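PDB 5FID: elicitor protein Hrip2 from Magnaporthe oryzae, which probably acts as a secreted protein elicitor of the rice blast fungus, one that triggers defence responses in the plant it meets. Local coordinates for residues T33-A36 and G37-F40; S68-S71 and N72-Y75. The protein carries 1 engineered substitution. One frame throughout, in Å; residues are numbered along the deposited sequence.

Contact 1. Residues T33-A36 and G37-F40; sequences TLQA and GQTF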
loop_
_atom_site.group_PDB
_atom_site.type_symbol
_atom_site.label_atom_id
_atom_site.label_comp_id
_atom_site.label_asym_id
_atom_site.label_seq_id
_atom_site.Cartn_x
_atom_site.Cartn_y
_atom_site.Cartn_z
ATOM N N THR A 33 -21.094 19.938 -1.579
ATOM C CA THR A 33 -21.496 20.013 -2.973
ATOM C C THR A 33 -20.393 20.681 -3.777
ATOM O O THR A 33 -20.002 21.821 -3.486
ATOM C CB THR A 33 -22.771 20.844 -3.160
ATOM O OG1 THR A 33 -23.829 20.312 -2.345
ATOM C CG2 THR A 33 -23.185 20.806 -4.622
ATOM N N LEU A 34 -19.896 19.983 -4.797
ATOM C CA LEU A 34 -18.874 20.542 -5.671
ATOM C C LEU A 34 -19.458 20.792 -7.053
ATOM O O LEU A 34 -19.740 19.842 -7.800
ATOM C CB LEU A 34 -17.678 19.585 -5.809
ATOM C CG LEU A 34 -16.853 19.205 -4.582
ATOM C CD1 LEU A 34 -15.687 18.300 -5.002
ATOM C CD2 LEU A 34 -16.335 20.465 -3.916
ATOM N N GLN A 35 -19.632 22.063 -7.406
ATOM C CA GLN A 35 -19.977 22.397 -8.779
ATOM C C GLN A 35 -18.838 21.919 -9.649
ATOM O O GLN A 35 -17.715 21.742 -9.165
ATOM C CB GLN A 35 -20.142 23.911 -8.962
ATOM C CG GLN A 35 -21.081 24.560 -7.968
ATOM C CD GLN A 35 -22.497 24.040 -8.085
ATOM O OE1 GLN A 35 -23.102 24.089 -9.161
ATOM N NE2 GLN A 35 -23.040 23.535 -6.973
ATOM N N ALA A 36 -19.127 21.696 -10.925
ATOM C CA ALA A 36 -18.080 21.450 -11.904
ATOM C C ALA A 36 -16.940 22.439 -11.661
ATOM O O ALA A 36 -17.158 23.642 -11.666
ATOM C CB ALA A 36 -18.641 21.629 -13.311
ATOM N N GLY A 37 -15.743 21.930 -11.384
ATOM C CA GLY A 37 -14.571 22.780 -11.233
ATOM C C GLY A 37 -14.137 23.009 -9.794
ATOM O O GLY A 37 -13.003 23.421 -9.548
ATOM N N GLN A 38 -15.029 22.756 -8.841
ATOM C CA GLN A 38 -14.712 23.005 -7.435
ATOM C C GLN A 38 -13.892 21.891 -6.797
ATOM O O GLN A 38 -13.805 20.776 -7.324
ATOM C CB GLN A 38 -15.979 23.247 -6.612
ATOM C CG GLN A 38 -16.643 24.602 -6.841
ATOM C CD GLN A 38 -17.736 24.869 -5.825
ATOM O OE1 GLN A 38 -18.648 24.056 -5.652
ATOM N NE2 GLN A 38 -17.644 26.002 -5.133
ATOM N N THR A 39 -13.293 22.206 -5.652
ATOM C CA THR A 39 -12.437 21.264 -4.937
ATOM C C THR A 39 -12.909 21.078 -3.488
ATOM O O THR A 39 -13.264 22.044 -2.794
ATOM C CB THR A 39 -10.960 21.734 -4.963
ATOM O OG1 THR A 39 -10.474 21.707 -6.313
ATOM C CG2 THR A 39 -10.078 20.832 -4.106
ATOM N N PHE A 40 -12.940 19.823 -3.051
ATOM C CA PHE A 40 -13.157 19.490 -1.651
ATOM C C PHE A 40 -11.804 19.306 -0.974
ATOM O O PHE A 40 -10.872 18.768 -1.569
ATOM C CB PHE A 40 -13.950 18.181 -1.557
ATOM C CG PHE A 40 -13.875 17.511 -0.202
ATOM C CD1 PHE A 40 -14.806 17.804 0.782
ATOM C CD2 PHE A 40 -12.891 16.573 0.073
ATOM C CE1 PHE A 40 -14.746 17.177 2.031
ATOM C CE2 PHE A 40 -12.827 15.950 1.313
ATOM C CZ PHE A 40 -13.758 16.256 2.287
HETATM O O HOH W 1 -21.244 24.418 -4.419
#

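Contact 2. Residues S68-S71 and N72-Y75; sequences SFSS and NPDY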
loop_
_atom_site.group_PDB
_atom_site.type_symbol
_atom_site.label_atom_id
_atom_site.label_comp_id
_atom_site.label_asym_id
_atom_site.label_seq_id
_atom_site.Cartn_x
_atom_site.Cartn_y
_atom_site.Cartn_z
ATOM N N SER A 68 -5.309 6.498 5.571
ATOM C CA SER A 68 -4.970 6.359 6.985
ATOM C C SER A 68 -3.465 6.573 7.117
ATOM O O SER A 68 -2.768 6.675 6.114
ATOM C CB SER A 68 -5.382 4.984 7.507
ATOM O OG SER A 68 -4.514 3.973 7.021
ATOM N N PHE A 69 -2.946 6.669 8.335
ATOM C CA PHE A 69 -1.497 6.785 8.460
ATOM C C PHE A 69 -0.945 6.151 9.729
ATOM O O PHE A 69 -1.657 6.000 10.723
ATOM C CB PHE A 69 -0.997 8.226 8.245
ATOM C CG PHE A 69 -1.510 9.223 9.242
ATOM C CD1 PHE A 69 -2.820 9.688 9.180
ATOM C CD2 PHE A 69 -0.661 9.739 10.213
ATOM C CE1 PHE A 69 -3.283 10.627 10.101
ATOM C CE2 PHE A 69 -1.110 10.676 11.129
ATOM C CZ PHE A 69 -2.428 11.123 11.075
ATOM N N SER A 70 0.320 5.748 9.668
ATOM C CA SER A 70 0.941 5.039 10.777
ATOM C C SER A 70 2.270 5.691 11.136
ATOM O O SER A 70 2.769 6.547 10.408
ATOM C CB SER A 70 1.132 3.549 10.435
ATOM O OG SER A 70 2.242 3.312 9.566
ATOM N N SER A 71 2.824 5.306 12.277
ATOM C CA SER A 71 4.196 5.659 12.597
ATOM C C SER A 71 4.953 4.347 12.750
ATOM O O SER A 71 4.359 3.323 13.103
ATOM C CB SER A 71 4.278 6.523 13.857
ATOM O OG SER A 71 3.903 5.793 15.002
ATOM N N ASN A 72 6.246 4.371 12.442
ATOM C CA ASN A 72 7.084 3.172 12.492
ATOM C C ASN A 72 6.464 1.966 11.782
ATOM O O ASN A 72 6.058 0.995 12.426
ATOM C CB ASN A 72 7.415 2.814 13.941
ATOM C CG ASN A 72 8.077 3.957 14.683
ATOM O OD1 ASN A 72 8.993 4.609 14.168
ATOM N ND2 ASN A 72 7.606 4.216 15.895
ATOM N N PRO A 73 6.402 2.007 10.445
ATOM C CA PRO A 73 6.973 3.056 9.596
ATOM C C PRO A 73 6.052 4.273 9.468
ATOM O O PRO A 73 4.824 4.154 9.573
ATOM C CB PRO A 73 7.113 2.357 8.249
ATOM C CG PRO A 73 5.959 1.388 8.229
ATOM C CD PRO A 73 5.786 0.923 9.656
ATOM N N ASP A 74 6.654 5.438 9.258
ATOM C CA ASP A 74 5.899 6.661 9.079
ATOM C C ASP A 74 5.357 6.733 7.657
ATOM O O ASP A 74 5.907 7.451 6.835
ATOM C CB ASP A 74 6.815 7.865 9.312
ATOM C CG ASP A 74 7.268 7.996 10.756
ATOM O OD1 ASP A 74 7.992 8.972 11.047
ATOM O OD2 ASP A 74 6.896 7.145 11.593
ATOM N N TYR A 75 4.293 5.981 7.374
ATOM C CA TYR A 75 3.684 5.945 6.047
ATOM C C TYR A 75 2.242 6.433 6.088
ATOM O O TYR A 75 1.540 6.266 7.097
ATOM C CB TYR A 75 3.630 4.518 5.501
ATOM C CG TYR A 75 4.952 3.870 5.156
ATOM C CD1 TYR A 75 6.121 4.619 5.011
ATOM C CD2 TYR A 75 5.020 2.501 4.937
ATOM C CE1 TYR A 75 7.325 3.998 4.671
ATOM C CE2 TYR A 75 6.224 1.873 4.598
ATOM C CZ TYR A 75 7.365 2.633 4.465
ATOM O OH TYR A 75 8.553 2.005 4.137
HETATM O O HOH W 2 4.772 3.485 17.249
#

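Contact 1. Residues T33-A36 and G37-F40
Two hydrogen bonds tie Gln35 to Gln38, one through a side chain and one through the backbone. The side-chain amide oxygen of Gln38 accepts the backbone N-H of Gln35, with OE1 2.8 Å from Gln35 N. The donor sits 18° off the carbonyl plane. A C=O...N angle of 129° shows the oxygen being met well to one side of its bond axis. In return the backbone N of Gln38 donates to Gln35 O at 2.9 Å. OE1 of Gln38 also takes a hydrogen from water 1, which in turn accepts from Gln35 NE2; the two glutamine side chains run alongside each other, and water 1 joins their amide ends. Their first torsions match, CG beside the backbone N in each, but Gln35 bends at its next bond (chi2 -63°) while Gln38 stays extended there and reaches back to Gln35 N.

The backbone bond closes a type II beta turn from Gln35 to Gln38, with Gly37 at its third position, where the positive phi would press a beta carbon against the carbonyl oxygen of Ala36. The turn carries the chain from strand 32-34 of one sheet to strand 39-43 of the other, and Asn10 backs it through backbone bonds to Gly37 and Gln38.

Apolar packing lies on the inner side. Leu34 CD2 presses on the backbone, 3.5 Å from Thr39 C, and its CD1 reaches Phe40 CB at 3.9 Å. Phe40, with its ring carbon CG anti to the backbone N, turns its ring away from Leu34, and both residues pack on Val18 of strand 16-22.

Contact 2. Residues S68-S71 and N72-Y75
Pro73 O is gripped by the hydroxyl of Ser70, whose OG donates to it at 2.7 Å and arrives almost in line with the carbonyl bond (C=O...O angle 167°). The same oxygen takes a weak backbone bond from Tyr75 N, which closes the inverse gamma turn centred on Asp74. Ser70 OG stands between its own backbone N and carbonyl carbon (chi1 77°), which places the hydroxyl within bonding distance of Pro73 O, and a weak bond links it to Tyr77 OH as well. The backbone N of the same Ser70 donates to Tyr75 O at 2.9 Å.

This is the connection between antiparallel strands 63-69 and 75-81, and a cis peptide before Pro73 helps turn the chain. The Asp74 side chain leaves the bend outward and then folds back along the loop's flank: its OD2 accepts Asn72 N at 3.0 Å and also lies 3.2 Å from Ser71 CA. Asp74 CA sends its hydrogen to Ser70 O, a C-H...O contact of 3.4 Å. At the tip of the loop, water 2 accepts from Asn72 ND2 and makes a weak bond with Ser71 OG.

Pro73 CB sits over the centre of the Tyr75 ring, 3.7 Å above its plane, while Tyr75 OH bonds Glu79 and Lys120 of the second subunit. Bonding to OD2 from the Asn72 N-H would be expected to favour a charged carboxylate on Asp74.

Overall arrangement
Contact 1 comes first along the chain and contact 2 follows, with strand 49-54 and most of strand 63-69 between them. Their centres are about 30 Å apart, their nearest atoms about 13 Å, and they lie on opposite sides of the chain's centre. Both reach the six-stranded antiparallel sheet: residues 33-36 leave its outermost strand 32-34, whereas residues 68-75 join two of its inner strands, 63-69 and 75-81. Contact 1 crosses to the five-stranded mixed sheet, linking the two sheets of this all-beta chain; contact 2 stays with one sheet and meets the second subunit. One bend therefore serves the fold within the chain, the other also the dimer interface.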